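Local atomic coordinates of beta-ketoacyl-[acyl-carrier-protein] synthase III (Pseudomonas aeruginosa, PDB entry 2X3E), a protein that probably catalyses the condensation that initiates fatty acid synthesis, joining the acetyl group of acetyl-CoA to malonyl-ACP with release of carbon dioxide. Residues H246-Q251 / G303-T308; D228-V233 / W316-L321; A6-L11 / G175-F180; Y117-V122 / A134-V139; V272-E277 / P287-H292. The protein carries 1 engineered substitution. All coordinates share one frame; numbering follows the deposited sequence.

Contact 1: residues H246-Q251 / G303-T308; sequences HLVPHQ and GNMVLT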
# COMPACT_ATOMS: atom_id res chain seq x y z
N HIS A 246 21.73 18.58 -4.20
CA HIS A 246 20.27 18.74 -4.17
C HIS A 246 19.63 17.99 -3.02
O HIS A 246 19.77 16.78 -2.89
CB HIS A 246 19.65 18.24 -5.48
CG HIS A 246 20.33 18.76 -6.70
ND1 HIS A 246 20.32 20.09 -7.05
CD2 HIS A 246 21.03 18.12 -7.67
CE1 HIS A 246 21.00 20.26 -8.17
NE2 HIS A 246 21.44 19.08 -8.57
N LEU A 247 18.91 18.73 -2.18
CA LEU A 247 18.07 18.15 -1.15
C LEU A 247 16.62 18.43 -1.53
O LEU A 247 16.23 19.59 -1.69
CB LEU A 247 18.38 18.78 0.21
CG LEU A 247 17.61 18.19 1.40
CD1 LEU A 247 17.84 16.70 1.54
CD2 LEU A 247 18.00 18.94 2.68
N VAL A 248 15.84 17.36 -1.68
CA VAL A 248 14.44 17.47 -2.07
C VAL A 248 13.57 16.87 -0.97
O VAL A 248 13.28 15.68 -0.96
CB VAL A 248 14.15 16.75 -3.41
CG1 VAL A 248 12.77 17.15 -3.90
CG2 VAL A 248 15.20 17.10 -4.44
N PRO A 249 13.17 17.70 -0.00
CA PRO A 249 12.34 17.24 1.09
C PRO A 249 10.85 17.26 0.76
O PRO A 249 10.40 17.98 -0.14
CB PRO A 249 12.64 18.24 2.19
CG PRO A 249 12.99 19.46 1.48
CD PRO A 249 13.68 19.06 0.24
N HIS A 250 10.08 16.47 1.51
CA HIS A 250 8.65 16.65 1.55
C HIS A 250 8.38 18.11 1.90
O HIS A 250 8.95 18.64 2.87
CB HIS A 250 8.02 15.71 2.58
CG HIS A 250 6.65 16.11 3.02
ND1 HIS A 250 5.64 16.39 2.12
CD2 HIS A 250 6.12 16.30 4.25
CE1 HIS A 250 4.55 16.73 2.78
NE2 HIS A 250 4.81 16.68 4.08
N GLN A 251 7.53 18.75 1.12
CA GLN A 251 7.27 20.18 1.25
C GLN A 251 6.25 20.42 2.37
O GLN A 251 5.10 20.79 2.13
CB GLN A 251 6.78 20.75 -0.09
CG GLN A 251 7.69 20.40 -1.30
CD GLN A 251 8.93 21.26 -1.40
OE1 GLN A 251 8.82 22.47 -1.60
NE2 GLN A 251 10.11 20.65 -1.28
N GLY A 303 24.40 15.09 -10.28
CA GLY A 303 24.49 15.76 -8.99
C GLY A 303 24.08 14.86 -7.84
O GLY A 303 23.14 14.07 -7.96
N ASN A 304 24.80 14.96 -6.73
CA ASN A 304 24.47 14.20 -5.53
C ASN A 304 23.15 14.70 -4.94
O ASN A 304 23.00 15.89 -4.66
CB ASN A 304 25.58 14.32 -4.48
CG ASN A 304 26.90 13.75 -4.96
OD1 ASN A 304 26.92 12.80 -5.74
ND2 ASN A 304 28.00 14.32 -4.48
N MET A 305 22.20 13.78 -4.76
CA MET A 305 20.84 14.13 -4.35
C MET A 305 20.33 13.23 -3.23
O MET A 305 20.61 12.02 -3.20
CB MET A 305 19.90 14.03 -5.55
CG MET A 305 18.43 14.30 -5.26
SD MET A 305 17.42 14.16 -6.75
CE MET A 305 17.69 15.77 -7.48
N VAL A 306 19.58 13.83 -2.31
CA VAL A 306 18.81 13.09 -1.32
C VAL A 306 17.36 13.56 -1.33
O VAL A 306 17.07 14.77 -1.35
CB VAL A 306 19.41 13.24 0.09
CG1 VAL A 306 18.49 12.63 1.16
CG2 VAL A 306 20.79 12.60 0.14
N LEU A 307 16.45 12.59 -1.37
CA LEU A 307 15.03 12.83 -1.21
C LEU A 307 14.70 12.41 0.21
O LEU A 307 15.17 11.38 0.67
CB LEU A 307 14.22 11.99 -2.21
CG LEU A 307 14.71 11.96 -3.65
CD1 LEU A 307 13.81 11.07 -4.51
CD2 LEU A 307 14.78 13.36 -4.23
N THR A 308 13.89 13.20 0.89
CA THR A 308 13.56 12.89 2.28
C THR A 308 12.12 13.27 2.63
O THR A 308 11.59 14.28 2.16
CB THR A 308 14.56 13.57 3.23
OG1 THR A 308 14.32 13.13 4.58
CG2 THR A 308 14.46 15.08 3.15
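Val248 and Leu307 are partners midway along two parallel strands, 246-249 and 304-308, of the C-terminal sheet of the thiolase fold; their axes differ by only 11°. A backbone ladder joins the pair. His246 N gives to Asn304 O, Val306 N to His246 O, and Val248 N to Val306 O at 2.9 Å, the last almost straight (175°). Thr308 N then reaches Val248 O at 3.2 Å from above the carbonyl plane. The ladder runs one residue past strand 246-249, where His250 N meets Thr308 O at 2.7 Å.

On one face, Leu307 lies alongside Val248, CD2 to CB 3.5 Å. Met305 bends at its thioether (chi3 -82°), which carries CE back over the root of the His246 side chain, 3.7 Å from His246 CB. On the other face, Leu247 CD1 comes within 4.1 Å of Val306 CB, and the methyl CG2 of Thr308 is 3.8 Å from Pro249 CB. Helices 215-237 and 254-264 cover this second face, where the Thr308 hydroxyl bonds to Ser318 OG.

Further out, the strand delivers His250, a predicted active-site residue, to the end of the sheet, where its ND1 bonds to Ser285 OG and its side chain lies close to Asn280 and to Ala112, an engineered residue at another predicted active-site position. Gln251 ties the strand end to the loop 272-274: its OE1 accepts from Asn274 N and Ser273 OG, and its NE2, bonded also to Val272 O, folds back onto Pro249 O at 2.9 Å.

Contact 2: residues D228-V233 / W316-L321; sequences DSVRRV and WGSVAL
Ser229 and Ser318 meet hydroxyl to hydroxyl where helix 215-237, part of an outer layer of the α-β-α-β-α thiolase fold, lies over strand 315-322 of the C-terminal sheet. The helix and strand segments cross at -37°, with axes 7.4 Å apart at their closest. With OG anti to the backbone N (chi1 -179°), Ser229 reaches down to the strand and its OG forms a 2.7 Å hydrogen bond with Ser318 OG. These buried hydroxyls belong to a continuous polar cluster, since Ser318 OG bonds on to Thr308 OG1 on one neighbouring strand and Ser229 OG to Asp181 OD2 on the other.

One turn on, Val233 spans two residues of the strand with its methyls: CG1 lies 4.0 Å from Ser318 CB, and CG2 sits 4.1 Å from Ala320 CB. Val319, between them in sequence, points to the opposite face of the sheet.

At the outer end, Arg232 crosses Trp316 at about a right angle, the guanidinium and indole planes 75° apart. The ring's CD1 lies at the edge of the guanidinium, while Ser229 CA backs one of its faces. Asp181 anchors the group through a salt bridge to NH2. Arg232 NH2 and Trp316 NE1 both carry only protons to give and do not bond to each other; a water in the indole plane accepts from both, weakly from Arg232 NH2 at 3.4 Å and more firmly from Trp316 NE1 at 2.9 Å.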
# COMPACT_ATOMS: atom_id res chain seq x y z
N ASP A 228 17.83 14.33 10.55
CA ASP A 228 18.53 13.14 11.06
C ASP A 228 18.51 12.00 10.03
O ASP A 228 19.50 11.29 9.87
CB ASP A 228 17.92 12.66 12.38
CG ASP A 228 18.11 13.66 13.53
OD1 ASP A 228 19.09 14.43 13.52
OD2 ASP A 228 17.27 13.65 14.46
N SER A 229 17.38 11.84 9.34
CA SER A 229 17.25 10.79 8.32
C SER A 229 18.22 11.03 7.16
O SER A 229 18.89 10.10 6.69
CB SER A 229 15.80 10.70 7.81
OG SER A 229 15.68 9.67 6.83
N VAL A 230 18.31 12.29 6.72
CA VAL A 230 19.29 12.67 5.70
C VAL A 230 20.69 12.32 6.18
O VAL A 230 21.45 11.68 5.46
CB VAL A 230 19.21 14.18 5.35
CG1 VAL A 230 20.33 14.57 4.38
CG2 VAL A 230 17.85 14.52 4.74
N ARG A 231 21.03 12.71 7.41
CA ARG A 231 22.36 12.43 7.94
C ARG A 231 22.70 10.94 7.91
O ARG A 231 23.81 10.57 7.56
CB ARG A 231 22.54 12.94 9.37
CG ARG A 231 23.90 12.59 9.99
CD ARG A 231 25.06 13.17 9.17
NE ARG A 231 25.11 14.62 9.30
CZ ARG A 231 25.90 15.43 8.60
NH1 ARG A 231 26.72 14.96 7.67
NH2 ARG A 231 25.86 16.74 8.83
N ARG A 232 21.74 10.10 8.27
CA ARG A 232 21.96 8.65 8.25
C ARG A 232 22.27 8.13 6.85
O ARG A 232 23.18 7.31 6.67
CB ARG A 232 20.75 7.92 8.84
CG ARG A 232 20.63 8.17 10.34
CD ARG A 232 19.70 7.21 11.01
NE ARG A 232 18.30 7.39 10.61
CZ ARG A 232 17.47 8.31 11.11
NH1 ARG A 232 17.87 9.19 12.03
NH2 ARG A 232 16.22 8.36 10.68
N VAL A 233 21.54 8.61 5.85
CA VAL A 233 21.78 8.17 4.48
C VAL A 233 23.10 8.77 3.91
O VAL A 233 23.81 8.10 3.15
CB VAL A 233 20.52 8.42 3.59
CG1 VAL A 233 20.48 9.85 3.07
CG2 VAL A 233 20.45 7.42 2.45
N TRP A 316 8.98 8.19 8.35
CA TRP A 316 10.04 9.01 7.78
C TRP A 316 10.93 8.14 6.92
O TRP A 316 10.89 6.90 6.99
CB TRP A 316 10.88 9.65 8.88
CG TRP A 316 11.59 8.64 9.73
CD1 TRP A 316 12.74 7.98 9.43
CD2 TRP A 316 11.15 8.13 10.99
NE1 TRP A 316 13.06 7.09 10.44
CE2 TRP A 316 12.09 7.17 11.41
CE3 TRP A 316 10.05 8.40 11.81
CZ2 TRP A 316 11.98 6.48 12.62
CZ3 TRP A 316 9.93 7.71 13.01
CH2 TRP A 316 10.89 6.77 13.41
N GLY A 317 11.75 8.79 6.11
CA GLY A 317 12.78 8.09 5.36
C GLY A 317 13.49 8.98 4.36
O GLY A 317 13.02 10.08 4.05
N SER A 318 14.63 8.51 3.89
CA SER A 318 15.37 9.21 2.85
C SER A 318 16.00 8.21 1.88
O SER A 318 16.17 7.04 2.21
CB SER A 318 16.47 10.09 3.46
OG SER A 318 15.95 10.92 4.48
N VAL A 319 16.33 8.71 0.70
CA VAL A 319 16.98 7.94 -0.36
C VAL A 319 18.06 8.80 -1.01
O VAL A 319 17.81 9.97 -1.29
CB VAL A 319 16.00 7.54 -1.47
CG1 VAL A 319 16.63 6.51 -2.40
CG2 VAL A 319 14.70 7.02 -0.88
N ALA A 320 19.24 8.23 -1.24
CA ALA A 320 20.32 8.92 -1.94
C ALA A 320 20.41 8.40 -3.36
O ALA A 320 20.25 7.20 -3.59
CB ALA A 320 21.65 8.70 -1.23
N LEU A 321 20.66 9.30 -4.31
CA LEU A 321 20.94 8.93 -5.69
C LEU A 321 21.73 10.05 -6.36
O LEU A 321 21.75 11.17 -5.87
CB LEU A 321 19.63 8.67 -6.46
CG LEU A 321 18.73 9.88 -6.79
CD1 LEU A 321 17.69 9.50 -7.85
CD2 LEU A 321 18.05 10.43 -5.53
O HOH W 1 15.20 5.16 10.40

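Contact 3: residues A6-L11 / G175-F180; sequences AVVCGL and GALLAF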
# COMPACT_ATOMS: atom_id res chain seq x y z
N ALA A 6 17.82 -0.32 -9.19
CA ALA A 6 16.67 0.37 -9.75
C ALA A 6 17.11 1.77 -10.11
O ALA A 6 17.60 2.50 -9.25
CB ALA A 6 15.54 0.42 -8.74
N VAL A 7 16.91 2.15 -11.38
CA VAL A 7 17.41 3.42 -11.91
C VAL A 7 16.27 4.34 -12.35
O VAL A 7 15.41 3.96 -13.14
CB VAL A 7 18.34 3.16 -13.12
CG1 VAL A 7 18.73 4.47 -13.78
CG2 VAL A 7 19.57 2.38 -12.68
N VAL A 8 16.28 5.58 -11.86
CA VAL A 8 15.32 6.59 -12.31
C VAL A 8 15.63 6.94 -13.77
O VAL A 8 16.77 7.24 -14.10
CB VAL A 8 15.39 7.88 -11.44
CG1 VAL A 8 14.47 8.96 -12.00
CG2 VAL A 8 15.02 7.57 -9.99
N CYS A 9 14.61 6.90 -14.62
CA CYS A 9 14.80 7.21 -16.05
C CYS A 9 13.68 8.05 -16.67
O CYS A 9 13.72 8.32 -17.86
CB CYS A 9 15.00 5.91 -16.85
SG CYS A 9 13.64 4.74 -16.79
N GLY A 10 12.73 8.52 -15.86
CA GLY A 10 11.62 9.34 -16.36
C GLY A 10 10.93 10.09 -15.24
O GLY A 10 10.87 9.61 -14.11
N LEU A 11 10.43 11.29 -15.56
CA LEU A 11 9.72 12.13 -14.60
C LEU A 11 8.55 12.80 -15.30
O LEU A 11 8.68 13.26 -16.43
CB LEU A 11 10.66 13.19 -14.00
CG LEU A 11 10.08 14.18 -12.99
CD1 LEU A 11 9.77 13.50 -11.67
CD2 LEU A 11 11.03 15.35 -12.77
N GLY A 175 21.29 7.81 -11.44
CA GLY A 175 19.87 7.56 -11.22
C GLY A 175 19.56 6.31 -10.42
O GLY A 175 18.42 6.10 -10.01
N ALA A 176 20.57 5.47 -10.21
CA ALA A 176 20.42 4.30 -9.36
C ALA A 176 20.16 4.73 -7.92
O ALA A 176 20.83 5.63 -7.40
CB ALA A 176 21.65 3.41 -9.44
N LEU A 177 19.20 4.08 -7.28
CA LEU A 177 18.89 4.36 -5.89
C LEU A 177 19.99 3.73 -5.05
O LEU A 177 20.16 2.51 -5.07
CB LEU A 177 17.52 3.80 -5.52
CG LEU A 177 16.34 4.23 -6.40
CD1 LEU A 177 15.06 3.59 -5.88
CD2 LEU A 177 16.20 5.74 -6.48
N LEU A 178 20.74 4.55 -4.31
CA LEU A 178 22.00 4.12 -3.68
C LEU A 178 21.92 3.60 -2.24
O LEU A 178 22.64 2.66 -1.86
CB LEU A 178 23.01 5.28 -3.71
CG LEU A 178 23.46 5.72 -5.10
CD1 LEU A 178 24.40 6.91 -4.98
CD2 LEU A 178 24.13 4.56 -5.84
N ALA A 179 21.08 4.23 -1.43
CA ALA A 179 20.94 3.88 -0.03
C ALA A 179 19.60 4.39 0.47
O ALA A 179 19.15 5.43 -0.00
CB ALA A 179 22.07 4.48 0.78
N PHE A 180 18.98 3.66 1.39
CA PHE A 180 17.72 4.07 2.00
C PHE A 180 17.85 4.20 3.51
O PHE A 180 18.66 3.53 4.15
CB PHE A 180 16.62 3.04 1.72
CG PHE A 180 16.04 3.11 0.35
CD1 PHE A 180 14.91 3.86 0.10
CD2 PHE A 180 16.61 2.40 -0.69
CE1 PHE A 180 14.35 3.90 -1.17
CE2 PHE A 180 16.06 2.44 -1.96
CZ PHE A 180 14.93 3.19 -2.19
O HOH W 2 18.77 0.36 -6.46
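Val7 and Ala176 form a single beta bridge between the outermost strand of the N-terminal sheet, 5-14, and the chain entering strand 177-184 of the C-terminal sheet, linking the two sheets of the thiolase fold at one end. Two backbone hydrogen bonds frame the bridge. Leu177 N donates to Ala6 O at 3.0 Å, almost in line with the carbonyl. Val8 N donates to Gly175 O at 2.9 Å, straight at the hydrogen (171°) but arriving well above the carbonyl plane. Each acceptor also takes a CA-H contact, of which Ala176 CA to Ala6 O, 3.3 Å, is the shorter. Gly175 has a positive phi (98°), and with no side chain its backbone lies directly against Val7 and Val8.

Among the apolar contacts, Val7 CG2 meets its bridge partner at Ala176 CB, 4.0 Å. Val8 reaches diagonally to Leu177, the two crossing at about a right angle, Val8 CG2 to Leu177 CD2 4.1 Å, and the other Leu177 methyl, CD1, lies 4.3 Å from Ala6 CB.

The segments leave the bridge at opposite ends. Past Val8, Cys9 and Gly10 both face Val165 in a classic beta bulge; past Leu177, Leu178 and Ala179 pair with Ala320, and Phe180 packs on Leu130 of the second subunit.

A water sits beside the Ala6–Leu177 pair, accepting from Ala6 N at 3.0 Å and donating to Leu177 O at 2.9 Å.

Contact 4: residues Y117-V122 / A134-V139; sequences YGLASV and ALLVGV
Leu136 drives its branched end straight into the backbone of a helix at Gly118, where no side chain stands in the way. Its CD2 comes to 3.3 Å from Leu119 N and 3.4 Å from Gly118 C, and its CD1 to 3.8 Å from Gly118 CA. The setting is a beta-alpha-beta crossover: helix 114-127 connects strand 104-109 to strand 133-140, parallel to it in the N-terminal sheet of the thiolase fold. Helix and strand segments run nearly antiparallel, at 164°, their axes 8.9 Å apart.

The CB of Leu136 already points toward the helix, and an extended first torsion, CG anti to the backbone N (chi1 171°), brings the two methyls onto Gly118 and Leu119. Leu119 closes over it at about a right angle: Leu119 CG lies 3.6 Å from Leu136 CD2. Val122 faces Ala134 one turn later, but the modelled approach of Val122 CG1 to Ala134 CB is doubtful. The side chains that meet are all apolar, and the touching residues are buried.

Other residues of the helix face the second subunit: Ser121 OG bonds to Ser121 OG of that subunit and Tyr117 OH to its Ala105 N. Ala120, too, packs there, on Leu130 of the second subunit. Within the contact, Val122 CG2 touches Leu136 more loosely, 4.3 Å from its CD1.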
# COMPACT_ATOMS: atom_id res chain seq x y z
N TYR A 117 8.93 5.69 0.61
CA TYR A 117 8.55 4.28 0.80
C TYR A 117 8.22 3.63 -0.52
O TYR A 117 8.56 2.47 -0.75
CB TYR A 117 7.33 4.15 1.74
CG TYR A 117 7.70 3.94 3.20
CD1 TYR A 117 7.98 5.02 4.04
CD2 TYR A 117 7.75 2.67 3.74
CE1 TYR A 117 8.31 4.82 5.37
CE2 TYR A 117 8.08 2.45 5.06
CZ TYR A 117 8.36 3.53 5.88
OH TYR A 117 8.67 3.28 7.20
N GLY A 118 7.53 4.37 -1.38
CA GLY A 118 7.22 3.93 -2.74
C GLY A 118 8.46 3.56 -3.54
O GLY A 118 8.48 2.54 -4.22
N LEU A 119 9.50 4.39 -3.45
CA LEU A 119 10.77 4.11 -4.14
C LEU A 119 11.45 2.85 -3.60
O LEU A 119 12.00 2.05 -4.36
CB LEU A 119 11.72 5.30 -4.03
CG LEU A 119 11.37 6.52 -4.87
CD1 LEU A 119 12.19 7.73 -4.42
CD2 LEU A 119 11.60 6.23 -6.37
N ALA A 120 11.41 2.68 -2.28
CA ALA A 120 11.92 1.47 -1.64
C ALA A 120 11.18 0.24 -2.16
O ALA A 120 11.80 -0.77 -2.50
CB ALA A 120 11.78 1.57 -0.12
N SER A 121 9.85 0.32 -2.20
CA SER A 121 9.03 -0.83 -2.59
C SER A 121 9.19 -1.17 -4.06
O SER A 121 9.46 -2.33 -4.41
CB SER A 121 7.55 -0.57 -2.26
OG SER A 121 6.76 -1.72 -2.55
N VAL A 122 9.04 -0.18 -4.94
CA VAL A 122 9.19 -0.42 -6.37
C VAL A 122 10.63 -0.73 -6.75
O VAL A 122 10.89 -1.67 -7.51
CB VAL A 122 8.66 0.75 -7.21
CG1 VAL A 122 8.94 0.50 -8.67
CG2 VAL A 122 7.17 0.94 -6.99
N ALA A 134 9.04 0.07 -13.87
CA ALA A 134 7.91 0.44 -13.03
C ALA A 134 7.62 1.92 -13.08
O ALA A 134 8.53 2.74 -13.24
CB ALA A 134 8.16 0.04 -11.59
N LEU A 135 6.34 2.24 -12.93
CA LEU A 135 5.89 3.58 -12.60
C LEU A 135 5.63 3.66 -11.10
O LEU A 135 4.97 2.79 -10.53
CB LEU A 135 4.60 3.92 -13.36
CG LEU A 135 4.75 4.53 -14.75
CD1 LEU A 135 3.48 4.36 -15.57
CD2 LEU A 135 5.11 6.03 -14.63
N LEU A 136 6.16 4.71 -10.48
CA LEU A 136 5.76 5.09 -9.12
C LEU A 136 5.12 6.47 -9.21
O LEU A 136 5.75 7.41 -9.70
CB LEU A 136 6.96 5.14 -8.18
CG LEU A 136 6.67 5.73 -6.79
CD1 LEU A 136 5.69 4.85 -6.04
CD2 LEU A 136 7.98 5.90 -6.02
N VAL A 137 3.88 6.59 -8.74
CA VAL A 137 3.19 7.87 -8.71
C VAL A 137 2.91 8.27 -7.27
O VAL A 137 2.21 7.55 -6.56
CB VAL A 137 1.85 7.83 -9.47
CG1 VAL A 137 1.22 9.24 -9.52
CG2 VAL A 137 2.02 7.26 -10.87
N GLY A 138 3.49 9.39 -6.85
CA GLY A 138 3.10 10.04 -5.61
C GLY A 138 1.93 10.96 -5.92
O GLY A 138 2.08 11.89 -6.70
N VAL A 139 0.77 10.68 -5.33
CA VAL A 139 -0.44 11.46 -5.61
C VAL A 139 -1.29 11.58 -4.36
O VAL A 139 -1.49 10.61 -3.63
CB VAL A 139 -1.29 10.81 -6.74
CG1 VAL A 139 -1.63 9.34 -6.43
CG2 VAL A 139 -2.56 11.63 -6.99

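Contact 5: residues V272-E277 / P287-H292; sequences VSNIAE and PLALAH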
# COMPACT_ATOMS: atom_id res chain seq x y z
N VAL A 272 15.48 22.08 -2.89
CA VAL A 272 14.55 22.25 -4.00
C VAL A 272 13.15 22.45 -3.42
O VAL A 272 12.66 21.60 -2.69
CB VAL A 272 14.54 21.03 -4.95
CG1 VAL A 272 13.58 21.25 -6.13
CG2 VAL A 272 15.95 20.73 -5.44
N SER A 273 12.53 23.58 -3.75
CA SER A 273 11.24 23.95 -3.15
C SER A 273 10.32 24.71 -4.09
O SER A 273 10.72 25.70 -4.71
CB SER A 273 11.48 24.78 -1.89
OG SER A 273 10.25 25.23 -1.34
N ASN A 274 9.07 24.25 -4.18
CA ASN A 274 8.01 24.97 -4.87
C ASN A 274 6.75 25.10 -4.01
O ASN A 274 5.66 25.34 -4.53
CB ASN A 274 7.67 24.28 -6.20
CG ASN A 274 7.14 22.86 -6.01
OD1 ASN A 274 7.42 22.21 -5.01
ND2 ASN A 274 6.38 22.38 -6.98
N ILE A 275 6.90 24.99 -2.70
CA ILE A 275 5.76 25.00 -1.78
C ILE A 275 4.93 26.29 -1.88
O ILE A 275 3.73 26.29 -1.63
CB ILE A 275 6.21 24.74 -0.31
CG1 ILE A 275 5.00 24.33 0.55
CG2 ILE A 275 6.94 25.95 0.27
CD1 ILE A 275 5.38 23.87 1.92
N ALA A 276 5.57 27.39 -2.25
CA ALA A 276 4.86 28.66 -2.46
C ALA A 276 3.81 28.59 -3.59
O ALA A 276 2.77 29.25 -3.50
CB ALA A 276 5.85 29.79 -2.73
N GLU A 277 4.09 27.78 -4.62
CA GLU A 277 3.25 27.72 -5.81
C GLU A 277 2.23 26.58 -5.79
O GLU A 277 1.19 26.67 -6.43
CB GLU A 277 4.10 27.60 -7.08
CG GLU A 277 5.02 28.78 -7.33
CD GLU A 277 6.37 28.60 -6.68
OE1 GLU A 277 6.53 27.64 -5.90
OE2 GLU A 277 7.28 29.42 -6.93
N PRO A 287 8.06 14.46 -5.90
CA PRO A 287 8.18 14.50 -7.36
C PRO A 287 7.69 15.81 -8.01
O PRO A 287 8.20 16.20 -9.07
CB PRO A 287 7.35 13.29 -7.81
CG PRO A 287 6.38 13.05 -6.69
CD PRO A 287 7.16 13.39 -5.44
N LEU A 288 6.75 16.51 -7.39
CA LEU A 288 6.37 17.84 -7.89
C LEU A 288 7.54 18.82 -7.74
O LEU A 288 7.80 19.63 -8.64
CB LEU A 288 5.12 18.37 -7.22
CG LEU A 288 3.81 17.75 -7.69
CD1 LEU A 288 2.69 18.12 -6.74
CD2 LEU A 288 3.48 18.18 -9.11
N ALA A 289 8.26 18.73 -6.62
CA ALA A 289 9.45 19.57 -6.41
C ALA A 289 10.54 19.23 -7.43
O ALA A 289 11.17 20.13 -7.98
CB ALA A 289 9.99 19.43 -4.97
N LEU A 290 10.75 17.94 -7.69
CA LEU A 290 11.65 17.51 -8.76
C LEU A 290 11.27 18.11 -10.12
O LEU A 290 12.14 18.59 -10.85
CB LEU A 290 11.71 15.97 -8.85
CG LEU A 290 12.50 15.24 -7.75
CD1 LEU A 290 12.34 13.72 -7.86
CD2 LEU A 290 13.98 15.63 -7.79
N ALA A 291 9.99 18.07 -10.47
CA ALA A 291 9.52 18.63 -11.75
C ALA A 291 9.81 20.13 -11.83
O ALA A 291 10.22 20.63 -12.87
CB ALA A 291 8.02 18.35 -11.95
N HIS A 292 9.63 20.83 -10.71
CA HIS A 292 9.96 22.24 -10.61
C HIS A 292 11.45 22.48 -10.86
O HIS A 292 11.82 23.35 -11.64
CB HIS A 292 9.55 22.78 -9.23
CG HIS A 292 10.09 24.14 -8.93
ND1 HIS A 292 9.51 25.29 -9.43
CD2 HIS A 292 11.13 24.54 -8.17
CE1 HIS A 292 10.19 26.34 -9.00
NE2 HIS A 292 11.18 25.91 -8.23
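Val272 and Ser273 run extended past helix 285-295, Ser273 CA and Ala289 CA 5.7 Å apart, and Asn274 then turns into the N-cap position of the short helix 275-278. The Asn274 side chain makes no capping bond; instead it faces the longer helix. Its CB rests over one face of the His292 ring, 3.7 Å from His292 CG, in a CH-pi contact 20° off the ring normal. CG lies between the backbone N and the carbonyl carbon (chi1 62°), a torsion that turns the amide toward Leu288 and Ala289. The two side chains run antiparallel alongside one another, the amide and imidazole planes 29° apart, and Asn274 OD1 ends 3.6 Å from Ala289 CA.

Helix 285-295 lies in the central layer of the thiolase fold, with Leu290 touching both Leu11 of strand 5-14 and Val248 of strand 246-249. Ile275, next in the chain, packs on Thr254 and Leu257 of helix 254-264. Ser273 O approaches the His292 ring obliquely, 3.6 Å from NE2. Val272 points into the helix, where its CG1 packs 4.2 Å from Ala289 CB and presses closer, 3.2 Å, on Ala289 O.

Strand 5-14 opens the first loop, which contact 3 closes at residues 175-180; contact 4, between 117-122 and 134-139, is nested within it. A second loop opens at 228-233 and closes at 316-321 in contact 2. Contact 1 is nested inside that loop, and contact 5 inside contact 1, so no two loops cross. Contact 4 ties a central helix to the N-terminal sheet, while contact 5 fixes the other central helix beside the loop after helix 254-264. Contacts 1 and 2 build and cover the C-terminal sheet. Contact 3 joins the two sheets, and Leu119 CD1, 3.7 Å from Leu307 CD1, links contact 4 to contact 1.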